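Local atomic coordinates of putative alkaline phosphatase (Pseudomonas fluorescens, PDB entry 4F1V), a protein that binds phosphate with high affinity in the periplasm and probably delivers it to a Pst-type ABC transporter for import into the cell. Residues Asp2-Ala8 with Lys55-Gly61; Ser33-Lys37 with Ala60-Leu66; Asn295-Ser299 with Phe314-Tyr319; Thr308-Arg312 with Ser357-Thr361. All blocks are in the same frame, centred on the assembly; numbering follows the deposited sequence. Where two conformers were deposited one is given.

Contact 1: Asp2-Ala8 with Lys55-Gly61; sequences DINGGGA and KNVHWAG. With PI (hydrogenphosphate ion), chain B.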
loop_
_atom_site.group_PDB
_atom_site.type_symbol
_atom_site.label_atom_id
_atom_site.label_comp_id
_atom_site.label_asym_id
_atom_site.label_seq_id
_atom_site.Cartn_x
_atom_site.Cartn_y
_atom_site.Cartn_z
ATOM N N ASP A 2 14.045 -14.940 -16.135
ATOM C CA ASP A 2 13.442 -13.643 -15.854
ATOM C C ASP A 2 13.408 -13.449 -14.312
ATOM O O ASP A 2 13.349 -14.342 -13.496
ATOM C CB ASP A 2 12.059 -13.525 -16.393
ATOM C CG ASP A 2 11.997 -13.121 -17.932
ATOM O OD1 ASP A 2 10.854 -13.022 -18.417
ATOM O OD2 ASP A 2 13.038 -12.782 -18.582
ATOM N N ILE A 3 13.365 -12.164 -13.968
ATOM C CA ILE A 3 13.146 -11.682 -12.588
ATOM C C ILE A 3 11.672 -11.669 -12.267
ATOM O O ILE A 3 10.887 -11.006 -12.990
ATOM C CB ILE A 3 13.678 -10.162 -12.548
ATOM C CG1 ILE A 3 15.178 -10.032 -12.802
ATOM C CG2 ILE A 3 13.258 -9.508 -11.235
ATOM C CD1 ILE A 3 16.030 -10.726 -11.762
ATOM N N ASN A 4 11.272 -12.391 -11.248
ATOM C CA ASN A 4 9.877 -12.585 -10.933
ATOM C C ASN A 4 9.454 -11.797 -9.668
ATOM O O ASN A 4 10.018 -12.027 -8.576
ATOM C CB ASN A 4 9.595 -14.058 -10.687
ATOM C CG ASN A 4 9.935 -14.893 -11.894
ATOM O OD1 ASN A 4 9.489 -14.612 -13.001
ATOM N ND2 ASN A 4 10.729 -15.940 -11.686
ATOM N N GLY A 5 8.437 -10.948 -9.819
ATOM C CA GLY A 5 7.863 -10.182 -8.716
ATOM C C GLY A 5 6.341 -10.258 -8.724
ATOM O O GLY A 5 5.657 -10.632 -9.666
ATOM N N GLY A 6 5.781 -9.820 -7.592
ATOM C CA GLY A 6 4.340 -9.897 -7.356
ATOM C C GLY A 6 4.056 -9.503 -5.929
ATOM O O GLY A 6 4.951 -9.171 -5.158
ATOM N N GLY A 7 2.747 -9.544 -5.569
ATOM C CA GLY A 7 2.337 -9.170 -4.225
ATOM C C GLY A 7 1.149 -8.248 -4.251
ATOM O O GLY A 7 0.112 -8.533 -4.886
ATOM N N ALA A 8 1.267 -7.106 -3.542
ATOM C CA ALA A 8 0.218 -6.109 -3.404
ATOM C C ALA A 8 -0.575 -5.902 -4.694
ATOM O O ALA A 8 0.005 -5.626 -5.756
ATOM C CB ALA A 8 0.862 -4.788 -2.999
ATOM N N LYS A 55 10.199 -21.863 -10.708
ATOM C CA LYS A 55 10.715 -20.530 -10.720
ATOM C C LYS A 55 11.066 -20.064 -9.290
ATOM O O LYS A 55 10.509 -20.559 -8.314
ATOM C CB LYS A 55 9.695 -19.560 -11.393
ATOM C CG LYS A 55 9.568 -19.774 -12.891
ATOM C CD LYS A 55 8.628 -18.825 -13.540
ATOM C CE LYS A 55 8.619 -18.964 -15.092
ATOM N NZ LYS A 55 7.598 -18.012 -15.627
ATOM N N ASN A 56 11.983 -19.129 -9.235
ATOM C CA ASN A 56 12.350 -18.405 -8.006
ATOM C C ASN A 56 11.586 -17.071 -7.941
ATOM O O ASN A 56 11.121 -16.532 -8.911
ATOM C CB ASN A 56 13.870 -18.174 -7.962
ATOM C CG ASN A 56 14.605 -19.495 -7.818
ATOM O OD1 ASN A 56 14.385 -20.226 -6.873
ATOM N ND2 ASN A 56 15.393 -19.848 -8.810
ATOM N N VAL A 57 11.525 -16.546 -6.692
ATOM C CA VAL A 57 10.950 -15.232 -6.422
ATOM C C VAL A 57 12.115 -14.258 -6.220
ATOM O O VAL A 57 13.014 -14.538 -5.422
ATOM C CB VAL A 57 10.072 -15.246 -5.170
ATOM C CG1 VAL A 57 9.600 -13.837 -4.789
ATOM C CG2 VAL A 57 8.885 -16.167 -5.374
ATOM N N HIS A 58 12.090 -13.127 -6.918
ATOM C CA HIS A 58 13.167 -12.161 -6.821
ATOM C C HIS A 58 12.805 -10.900 -6.069
ATOM O O HIS A 58 13.705 -10.228 -5.541
ATOM C CB HIS A 58 13.675 -11.830 -8.239
ATOM C CG HIS A 58 14.149 -13.046 -8.969
ATOM N ND1 HIS A 58 13.341 -13.767 -9.777
ATOM C CD2 HIS A 58 15.339 -13.709 -8.866
ATOM C CE1 HIS A 58 14.025 -14.807 -10.198
ATOM N NE2 HIS A 58 15.206 -14.855 -9.616
ATOM N N TRP A 59 11.514 -10.520 -6.044
ATOM C CA TRP A 59 11.104 -9.260 -5.392
ATOM C C TRP A 59 9.595 -9.368 -5.105
ATOM O O TRP A 59 8.890 -10.190 -5.673
ATOM C CB TRP A 59 11.427 -8.045 -6.230
ATOM C CG TRP A 59 10.668 -7.798 -7.474
ATOM C CD1 TRP A 59 10.845 -8.405 -8.692
ATOM C CD2 TRP A 59 9.591 -6.857 -7.681
ATOM N NE1 TRP A 59 9.964 -7.888 -9.632
ATOM C CE2 TRP A 59 9.190 -6.931 -9.026
ATOM C CE3 TRP A 59 8.929 -5.954 -6.819
ATOM C CZ2 TRP A 59 8.175 -6.103 -9.561
ATOM C CZ3 TRP A 59 7.923 -5.128 -7.322
ATOM C CH2 TRP A 59 7.564 -5.199 -8.697
ATOM N N ALA A 60 9.132 -8.450 -4.238
ATOM C CA ALA A 60 7.693 -8.333 -3.960
ATOM C C ALA A 60 7.274 -6.858 -3.855
ATOM O O ALA A 60 8.026 -6.007 -3.411
ATOM C CB ALA A 60 7.295 -9.052 -2.712
ATOM N N GLY A 61 6.021 -6.612 -4.238
ATOM C CA GLY A 61 5.323 -5.387 -3.851
ATOM C C GLY A 61 4.511 -5.638 -2.587
ATOM O O GLY A 61 3.851 -6.657 -2.474
HETATM P P PI B . -3.034 -5.349 -1.205
HETATM O O1 PI B . -2.077 -6.051 -0.242
HETATM O O2 PI B . -3.517 -6.299 -2.303
HETATM O O3 PI B . -4.212 -4.738 -0.435
HETATM O O4 PI B . -2.257 -4.205 -1.915
HETATM O O HOH W 1 8.937 -9.130 -12.167
HETATM O O HOH W 2 9.175 -15.833 -15.452
#
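The indole of W59 lies with one face against the backbone of G5, whose CA sits 3.4 Å from the centroid of the five-membered ring and 18° off its normal. This is a CH-pi contact that a residue without a side chain can make at such close range. The indole also stacks with F298 and meets F25 and Y28. The first torsion of W59 (chi1 70°) puts CG between the backbone N and the carbonyl carbon, turning the ring back over the neighbouring strand. I3 reaches two rings: its CG2 packs against W59 CD1 at 3.7 Å, while its CD1 covers one face of the H58 imidazole near the rim. At the edge of that imidazole, ND1 accepts a nearly straight hydrogen bond from N4 N at 2.9 Å, with the donor tilted somewhat from the ring plane.

N4 takes part in several hydrogen bonds. Its ND2, in the amide plane, donates to N56 O at 2.9 Å, and its OD1 is linked through a water to K55 NZ. N4 O takes H58 N at 2.9 Å and, weakly, W59 N. A second water accepts from W59 NE1 and donates to I3 O. Nearer the phosphate, G6 O receives G61 N, and A8 N donates to G61 O at 2.8 Å. W59 O is buried without a conventional partner, although G5 CA makes a C-H...O contact to it.

Strand 5-7 runs parallel to strands 29-30 and 59-62 and lies between them in the sheet. I3 and H58 pack on helix 305-318, whereas A8 and V57 touch helix 33-42.

Contact 2: Ser33-Lys37 with Ala60-Leu66; sequences SGNGK and AGSDSKL. With PI (hydrogenphosphate ion), chain B.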
loop_
_atom_site.group_PDB
_atom_site.type_symbol
_atom_site.label_atom_id
_atom_site.label_comp_id
_atom_site.label_asym_id
_atom_site.label_seq_id
_atom_site.Cartn_x
_atom_site.Cartn_y
_atom_site.Cartn_z
ATOM N N SER A 33 -0.543 -8.393 -0.440
ATOM C CA SER A 33 0.713 -8.163 0.226
ATOM C C SER A 33 1.191 -9.281 1.094
ATOM O O SER A 33 2.389 -9.582 1.162
ATOM C CB SER A 33 0.667 -6.858 1.067
ATOM O OG SER A 33 0.510 -5.696 0.276
ATOM N N GLY A 34 0.276 -9.943 1.822
ATOM C CA GLY A 34 0.696 -11.089 2.642
ATOM C C GLY A 34 1.344 -12.178 1.791
ATOM O O GLY A 34 2.384 -12.756 2.129
ATOM N N ASN A 35 0.698 -12.482 0.652
ATOM C CA ASN A 35 1.267 -13.475 -0.272
ATOM C C ASN A 35 2.602 -12.996 -0.842
ATOM O O ASN A 35 3.515 -13.802 -1.032
ATOM C CB ASN A 35 0.277 -13.790 -1.373
ATOM C CG ASN A 35 -0.821 -14.694 -0.914
ATOM O OD1 ASN A 35 -0.568 -15.648 -0.156
ATOM N ND2 ASN A 35 -2.077 -14.429 -1.343
ATOM N N GLY A 36 2.714 -11.697 -1.156
ATOM C CA GLY A 36 3.973 -11.189 -1.688
ATOM C C GLY A 36 5.131 -11.324 -0.677
ATOM O O GLY A 36 6.239 -11.748 -1.037
ATOM N N LYS A 37 4.866 -10.932 0.576
ATOM C CA LYS A 37 5.885 -11.080 1.600
ATOM C C LYS A 37 6.293 -12.555 1.767
ATOM O O LYS A 37 7.475 -12.887 1.811
ATOM C CB LYS A 37 5.421 -10.491 2.939
ATOM C CG LYS A 37 5.238 -8.951 2.913
ATOM C CD LYS A 37 5.090 -8.373 4.309
ATOM C CE LYS A 37 3.889 -8.786 5.055
ATOM N NZ LYS A 37 3.884 -8.308 6.463
ATOM N N ALA A 60 9.132 -8.450 -4.238
ATOM C CA ALA A 60 7.693 -8.333 -3.960
ATOM C C ALA A 60 7.274 -6.858 -3.855
ATOM O O ALA A 60 8.026 -6.007 -3.411
ATOM C CB ALA A 60 7.295 -9.052 -2.712
ATOM N N GLY A 61 6.021 -6.612 -4.238
ATOM C CA GLY A 61 5.323 -5.387 -3.851
ATOM C C GLY A 61 4.511 -5.638 -2.587
ATOM O O GLY A 61 3.851 -6.657 -2.474
ATOM N N SER A 62 4.530 -4.695 -1.636
ATOM C CA SER A 62 3.753 -4.829 -0.424
ATOM C C SER A 62 3.371 -3.453 0.115
ATOM O O SER A 62 4.234 -2.576 0.198
ATOM C CB SER A 62 4.557 -5.571 0.645
ATOM O OG SER A 62 3.727 -5.790 1.764
ATOM N N ASP A 63 2.122 -3.273 0.524
ATOM C CA ASP A 63 1.703 -2.123 1.308
ATOM C C ASP A 63 1.550 -2.479 2.804
ATOM O O ASP A 63 1.063 -1.648 3.592
ATOM C CB ASP A 63 0.483 -1.317 0.734
ATOM C CG ASP A 63 -0.161 -2.020 -0.475
ATOM O OD1 ASP A 63 0.132 -1.677 -1.620
ATOM O OD2 ASP A 63 -0.945 -2.955 -0.181
ATOM N N SER A 64 1.984 -3.677 3.170
ATOM C CA SER A 64 2.162 -4.102 4.541
ATOM C C SER A 64 3.657 -4.118 4.885
ATOM O O SER A 64 4.459 -4.754 4.178
ATOM C CB SER A 64 1.598 -5.516 4.757
ATOM O OG SER A 64 1.965 -6.055 5.995
ATOM N N LYS A 65 4.066 -3.470 5.962
ATOM C CA LYS A 65 5.469 -3.538 6.384
ATOM C C LYS A 65 5.863 -4.960 6.786
ATOM O O LYS A 65 5.070 -5.741 7.309
ATOM C CB LYS A 65 5.721 -2.626 7.571
ATOM C CG LYS A 65 5.775 -1.123 7.165
ATOM C CD LYS A 65 6.369 -0.199 8.183
ATOM C CE LYS A 65 7.789 -0.272 8.556
ATOM N NZ LYS A 65 8.170 1.055 9.301
ATOM N N LEU A 66 7.153 -5.236 6.560
ATOM C CA LEU A 66 7.749 -6.433 7.147
ATOM C C LEU A 66 7.717 -6.334 8.697
ATOM O O LEU A 66 8.150 -5.328 9.258
ATOM C CB LEU A 66 9.173 -6.596 6.623
ATOM C CG LEU A 66 9.227 -6.999 5.163
ATOM C CD1 LEU A 66 10.595 -6.714 4.591
ATOM C CD2 LEU A 66 8.937 -8.504 4.938
HETATM P P PI B . -3.034 -5.349 -1.205
HETATM O O1 PI B . -2.077 -6.051 -0.242
HETATM O O2 PI B . -3.517 -6.299 -2.303
HETATM O O3 PI B . -4.212 -4.738 -0.435
HETATM O O4 PI B . -2.257 -4.205 -1.915
#
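K37 lays its aliphatic chain alongside S62, CG coming to 3.7 Å from S62 OG, and then passes one methyl of L66, K37 CD lying 3.9 Å from L66 CD2. A bend at chi3 (-65°) carries the ammonium group into the loop after the strand. There NZ donates to S64 OG and to K65 O, each at 3.0 Å, the latter from above the carbonyl plane; a salt bridge to E70 adds a third polar partner. S64 OG also bonds E150. The segment is tied internally as well, because S62 OG donates to S64 O along a lone pair in the carbonyl plane.

At the other end of the contact, S33 OG has a double role. It accepts D63 N at 2.9 Å and donates to O1 of the phosphate at 2.7 Å, so the hydroxyl that holds the ligand is itself positioned by the backbone at D63. S33 N donates to the same O1. D63 OD2 approaches phosphate O4 to 2.5 Å, a separation suggesting that one of the two acid groups holds a proton, while OD1 of the carboxylate is anchored by T294. Between these ends, A60 CB rests on G36 O.

Helix 33-42 thus starts at the ligand, where its N-terminal N-H groups and dipole would be expected to attract an anion. Phosphate bound at a helix N-terminus beside an aspartate just after a strand marks the cleft of this venus-flytrap, PstS-family protein.

Contact 3: Asn295-Ser299 with Phe314-Tyr319; sequences NLIFS and FFTKHY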
loop_
_atom_site.group_PDB
_atom_site.type_symbol
_atom_site.label_atom_id
_atom_site.label_comp_id
_atom_site.label_asym_id
_atom_site.label_seq_id
_atom_site.Cartn_x
_atom_site.Cartn_y
_atom_site.Cartn_z
ATOM N N ASN A 295 5.260 -0.287 -1.067
ATOM C CA ASN A 295 6.702 -0.539 -0.958
ATOM C C ASN A 295 7.175 -1.657 -1.885
ATOM O O ASN A 295 6.403 -2.470 -2.391
ATOM C CB ASN A 295 7.060 -0.898 0.504
ATOM C CG ASN A 295 6.338 0.041 1.457
ATOM O OD1 ASN A 295 6.444 1.278 1.322
ATOM N ND2 ASN A 295 5.649 -0.515 2.394
ATOM N N LEU A 296 8.515 -1.662 -2.059
ATOM C CA LEU A 296 9.241 -2.760 -2.756
ATOM C C LEU A 296 10.058 -3.544 -1.721
ATOM O O LEU A 296 10.602 -2.967 -0.768
ATOM C CB LEU A 296 10.250 -2.174 -3.742
ATOM C CG LEU A 296 9.758 -1.160 -4.792
ATOM C CD1 LEU A 296 10.896 -0.693 -5.692
ATOM C CD2 LEU A 296 8.617 -1.697 -5.588
ATOM N N ILE A 297 10.201 -4.844 -1.963
ATOM C CA ILE A 297 11.088 -5.707 -1.205
ATOM C C ILE A 297 11.949 -6.469 -2.223
ATOM O O ILE A 297 11.427 -7.165 -3.097
ATOM C CB ILE A 297 10.309 -6.695 -0.337
ATOM C CG1 ILE A 297 9.393 -5.944 0.660
ATOM C CG2 ILE A 297 11.271 -7.634 0.432
ATOM C CD1 ILE A 297 8.338 -6.867 1.291
ATOM N N PHE A 298 13.281 -6.277 -2.121
ATOM C CA PHE A 298 14.284 -6.875 -3.003
ATOM C C PHE A 298 15.392 -7.512 -2.129
ATOM O O PHE A 298 15.447 -7.308 -0.923
ATOM C CB PHE A 298 14.905 -5.820 -3.933
ATOM C CG PHE A 298 14.082 -5.484 -5.167
ATOM C CD1 PHE A 298 12.962 -4.658 -5.110
ATOM C CD2 PHE A 298 14.416 -6.061 -6.386
ATOM C CE1 PHE A 298 12.214 -4.393 -6.270
ATOM C CE2 PHE A 298 13.657 -5.815 -7.515
ATOM C CZ PHE A 298 12.585 -4.983 -7.461
ATOM N N SER A 299 16.295 -8.249 -2.804
ATOM C CA SER A 299 17.586 -8.623 -2.178
ATOM C C SER A 299 18.659 -7.634 -2.554
ATOM O O SER A 299 18.688 -7.125 -3.685
ATOM C CB SER A 299 17.950 -10.033 -2.678
ATOM O OG SER A 299 19.115 -10.495 -1.963
ATOM N N PHE A 314 16.477 -1.498 -12.916
ATOM C CA PHE A 314 15.135 -1.102 -12.479
ATOM C C PHE A 314 15.174 0.007 -11.434
ATOM O O PHE A 314 14.447 1.015 -11.529
ATOM C CB PHE A 314 14.359 -2.299 -11.938
ATOM C CG PHE A 314 13.034 -1.903 -11.307
ATOM C CD1 PHE A 314 12.041 -1.293 -12.083
ATOM C CD2 PHE A 314 12.801 -2.092 -9.950
ATOM C CE1 PHE A 314 10.854 -0.871 -11.469
ATOM C CE2 PHE A 314 11.648 -1.631 -9.347
ATOM C CZ PHE A 314 10.669 -0.995 -10.114
ATOM N N PHE A 315 16.035 -0.111 -10.413
ATOM C CA PHE A 315 16.166 0.939 -9.445
ATOM C C PHE A 315 16.604 2.260 -10.101
ATOM O O PHE A 315 16.143 3.340 -9.703
ATOM C CB PHE A 315 17.145 0.544 -8.312
ATOM C CG PHE A 315 16.488 -0.243 -7.183
ATOM C CD1 PHE A 315 16.375 0.332 -5.890
ATOM C CD2 PHE A 315 16.001 -1.528 -7.347
ATOM C CE1 PHE A 315 15.806 -0.334 -4.868
ATOM C CE2 PHE A 315 15.367 -2.198 -6.318
ATOM C CZ PHE A 315 15.284 -1.610 -5.079
ATOM N N THR A 316 17.505 2.184 -11.087
ATOM C CA THR A 316 17.992 3.372 -11.792
ATOM C C THR A 316 16.821 4.114 -12.450
ATOM O O THR A 316 16.812 5.344 -12.497
ATOM C CB THR A 316 19.042 2.959 -12.807
ATOM O OG1 THR A 316 20.186 2.523 -12.054
ATOM C CG2 THR A 316 19.475 4.084 -13.707
ATOM N N LYS A 317 15.855 3.397 -12.975
ATOM C CA LYS A 317 14.635 3.996 -13.534
ATOM C C LYS A 317 13.657 4.493 -12.472
ATOM O O LYS A 317 13.226 5.661 -12.491
ATOM C CB LYS A 317 13.981 3.030 -14.526
ATOM C CG LYS A 317 12.779 3.682 -15.188
ATOM C CD LYS A 317 12.259 2.998 -16.386
ATOM C CE LYS A 317 11.398 3.871 -17.291
ATOM N NZ LYS A 317 10.927 3.064 -18.447
ATOM N N HIS A 318 13.252 3.597 -11.578
ATOM C CA HIS A 318 12.180 3.908 -10.638
ATOM C C HIS A 318 12.535 5.014 -9.687
ATOM O O HIS A 318 11.651 5.746 -9.184
ATOM C CB HIS A 318 11.786 2.616 -9.890
ATOM C CG HIS A 318 10.371 2.654 -9.349
ATOM N ND1 HIS A 318 9.291 2.812 -10.168
ATOM C CD2 HIS A 318 9.938 2.548 -8.053
ATOM C CE1 HIS A 318 8.218 2.763 -9.411
ATOM N NE2 HIS A 318 8.550 2.599 -8.112
ATOM N N TYR A 319 13.840 5.163 -9.382
ATOM C CA TYR A 319 14.343 6.210 -8.516
ATOM C C TYR A 319 15.215 7.198 -9.237
ATOM O O TYR A 319 15.991 7.925 -8.626
ATOM C CB TYR A 319 15.058 5.598 -7.278
ATOM C CG TYR A 319 14.122 4.701 -6.504
ATOM C CD1 TYR A 319 14.145 3.320 -6.677
ATOM C CD2 TYR A 319 13.145 5.208 -5.648
ATOM C CE1 TYR A 319 13.247 2.471 -5.999
ATOM C CE2 TYR A 319 12.262 4.418 -4.967
ATOM C CZ TYR A 319 12.296 3.032 -5.156
ATOM O OH TYR A 319 11.409 2.231 -4.543
#
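F298 and F314 leave their backbones by different rotations: CG of F298 stands beside its backbone N, whereas CG of F314 is anti to its own (chi1 172°), and each ring is thereby directed into the gap between strand and helix. The two rings are tilted by only 24° but strongly offset, so they make little face-to-face contact, their nearest atoms being F298 CZ and F314 CD2 at 3.8 Å. F315 meets F298 quite differently. Its edge points at the face in a T-shaped pair, the planes at 81°, with F315 CE2 above the middle of the F298 ring and the centroids 5.0 Å apart.

L296 adds one methyl, CD1, beside the cluster. It lies 3.8 Å from F314 CE2, near the plane of that ring and at its edge, and 3.2 Å from Y319 OH, again close to the ring plane; H318 CD2 comes near it obliquely. The polar tips are held by the adjacent strand 85-94, Y319 OH by P89 O and H318 NE2 by S90.

With the axes of strand and helix 12.8 Å apart, large side chains do all the bridging. The result is an aromatic cluster of F298, F314 and F315, forming part of the hydrophobic packing between helix 305-318 and the mixed sheet of an alpha/beta domain.

Contact 4: Thr308-Arg312 with Ser357-Thr361; sequences TTQVR and SIGNT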
loop_
_atom_site.group_PDB
_atom_site.type_symbol
_atom_site.label_atom_id
_atom_site.label_comp_id
_atom_site.label_asym_id
_atom_site.label_seq_id
_atom_site.Cartn_x
_atom_site.Cartn_y
_atom_site.Cartn_z
ATOM N N THR A 308 21.486 -9.477 -11.161
ATOM C CA THR A 308 21.921 -8.345 -10.377
ATOM C C THR A 308 21.884 -7.048 -11.188
ATOM O O THR A 308 21.329 -6.030 -10.730
ATOM C CB THR A 308 23.372 -8.603 -9.849
ATOM O OG1 THR A 308 23.364 -9.707 -8.959
ATOM C CG2 THR A 308 23.875 -7.399 -9.048
ATOM N N THR A 309 22.463 -7.095 -12.390
ATOM C CA THR A 309 22.449 -5.930 -13.257
ATOM C C THR A 309 21.010 -5.469 -13.528
ATOM O O THR A 309 20.720 -4.249 -13.484
ATOM C CB THR A 309 23.200 -6.240 -14.563
ATOM O OG1 THR A 309 24.544 -6.519 -14.267
ATOM C CG2 THR A 309 23.090 -5.080 -15.521
ATOM N N GLN A 310 20.150 -6.407 -13.871
ATOM C CA GLN A 310 18.755 -6.047 -14.259
ATOM C C GLN A 310 18.026 -5.410 -13.065
ATOM O O GLN A 310 17.206 -4.495 -13.265
ATOM C CB GLN A 310 18.055 -7.311 -14.745
ATOM C CG GLN A 310 18.621 -7.687 -16.124
ATOM C CD GLN A 310 18.028 -9.078 -16.561
ATOM O OE1 GLN A 310 17.695 -9.905 -15.793
ATOM N NE2 GLN A 310 18.077 -9.224 -17.892
ATOM N N VAL A 311 18.263 -5.889 -11.838
ATOM C CA VAL A 311 17.633 -5.261 -10.678
ATOM C C VAL A 311 18.186 -3.829 -10.494
ATOM O O VAL A 311 17.396 -2.895 -10.267
ATOM C CB VAL A 311 17.853 -6.124 -9.411
ATOM C CG1 VAL A 311 17.476 -5.348 -8.165
ATOM C CG2 VAL A 311 17.067 -7.412 -9.489
ATOM N N ARG A 312 19.495 -3.677 -10.619
ATOM C CA ARG A 312 20.043 -2.313 -10.535
ATOM C C ARG A 312 19.392 -1.414 -11.583
ATOM O O ARG A 312 19.059 -0.248 -11.281
ATOM C CB ARG A 312 21.591 -2.321 -10.723
ATOM C CG ARG A 312 22.337 -2.937 -9.563
ATOM C CD ARG A 312 23.833 -2.947 -9.744
ATOM N NE ARG A 312 24.355 -1.609 -9.969
ATOM C CZ ARG A 312 24.554 -0.683 -9.046
ATOM N NH1 ARG A 312 24.375 -0.979 -7.719
ATOM N NH2 ARG A 312 24.921 0.568 -9.345
ATOM N N SER A 357 24.578 -1.301 -1.136
ATOM C CA SER A 357 24.254 -1.205 -2.552
ATOM C C SER A 357 24.053 -2.591 -3.197
ATOM O O SER A 357 24.771 -3.553 -2.941
ATOM C CB SER A 357 25.313 -0.386 -3.308
ATOM O OG SER A 357 26.550 -1.084 -3.338
ATOM N N ILE A 358 23.075 -2.631 -4.092
ATOM C CA ILE A 358 22.732 -3.862 -4.795
ATOM C C ILE A 358 23.948 -4.320 -5.593
ATOM O O ILE A 358 24.534 -3.565 -6.369
ATOM C CB ILE A 358 21.489 -3.651 -5.698
ATOM C CG1 ILE A 358 20.248 -3.286 -4.883
ATOM C CG2 ILE A 358 21.241 -4.851 -6.584
ATOM C CD1 ILE A 358 19.189 -2.540 -5.660
ATOM N N GLY A 359 24.309 -5.604 -5.446
ATOM C CA GLY A 359 25.450 -6.149 -6.191
ATOM C C GLY A 359 26.810 -5.701 -5.725
ATOM O O GLY A 359 27.800 -5.921 -6.447
ATOM N N ASN A 360 26.906 -5.065 -4.579
ATOM C CA ASN A 360 28.191 -4.594 -4.050
ATOM C C ASN A 360 29.219 -5.750 -4.151
ATOM O O ASN A 360 28.990 -6.828 -3.620
ATOM C CB ASN A 360 27.957 -4.102 -2.637
ATOM C CG ASN A 360 29.211 -3.628 -1.903
ATOM O OD1 ASN A 360 30.245 -4.332 -1.853
ATOM N ND2 ASN A 360 29.105 -2.493 -1.256
ATOM N N THR A 361 30.376 -5.491 -4.850
ATOM C CA THR A 361 31.262 -6.608 -5.165
ATOM C C THR A 361 32.044 -7.150 -4.001
ATOM O O THR A 361 32.626 -8.211 -4.075
ATOM C CB THR A 361 32.223 -6.282 -6.308
ATOM O OG1 THR A 361 33.022 -5.197 -5.885
ATOM C CG2 THR A 361 31.480 -6.068 -7.640
#
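The side chains of R312 and I358 run antiparallel alongside each other, the aliphatic part of the arginine lying against the methyl CG2 on the beta-carbon of I358, with R312 CG 3.7 Å from it. Beyond CG the arginine chain bends at chi3 (57°), which turns the guanidinium toward the backbone of I358. NH1 then donates to I358 O at 2.9 Å, in the carbonyl plane and on a lone pair, although the oxygen is tilted somewhat from the guanidinium plane. The same NH1 also bonds to L350 O, so one nitrogen joins two backbone carbonyls.

V311 lies roughly perpendicular to I358, V311 CG1 standing 4.1 Å from I358 CG2 on the buried side. One helical turn before R312, T308 turns its methyl to the loop: CG2 presses on G359 CA at 3.5 Å, closer than ordinary van der Waals packing, while OG1 bonds back to D304 O in its own helix.

S357 to N360 form a type II beta turn, closed by N360 N to S357 O at 3.1 Å. I358 and G359 are its central residues, the glycine with the positive phi expected at the third position. A type II turn docked on T308, V311 and R312, at positions i, i+3 and i+4, is a plain case of a loop held on one face of a helix.

In the fold
The four contacts pack outward from the phosphate. Contacts 1 and 2, with centres 11 Å apart, share A60 and G61 and both touch the ligand; A8 CB of contact 1 lies 3.4 Å from S33 OG of contact 2. Strand 291-299 joins contact 3 to both through the same sheet, with probable hydrogen bonds from I297 N to A60 O and from N295 N to S62 O. The side chain of L296 is about 12 Å from the phosphate. Contact 4 shares helix 305-318 with contact 3, F298 CD2 meeting V311 CG1 at 3.6 Å, and touches contact 1 through I3 CD1 and V311 CG2 at 4.1 Å. It does not touch contact 2, nearest atoms about 10 Å apart.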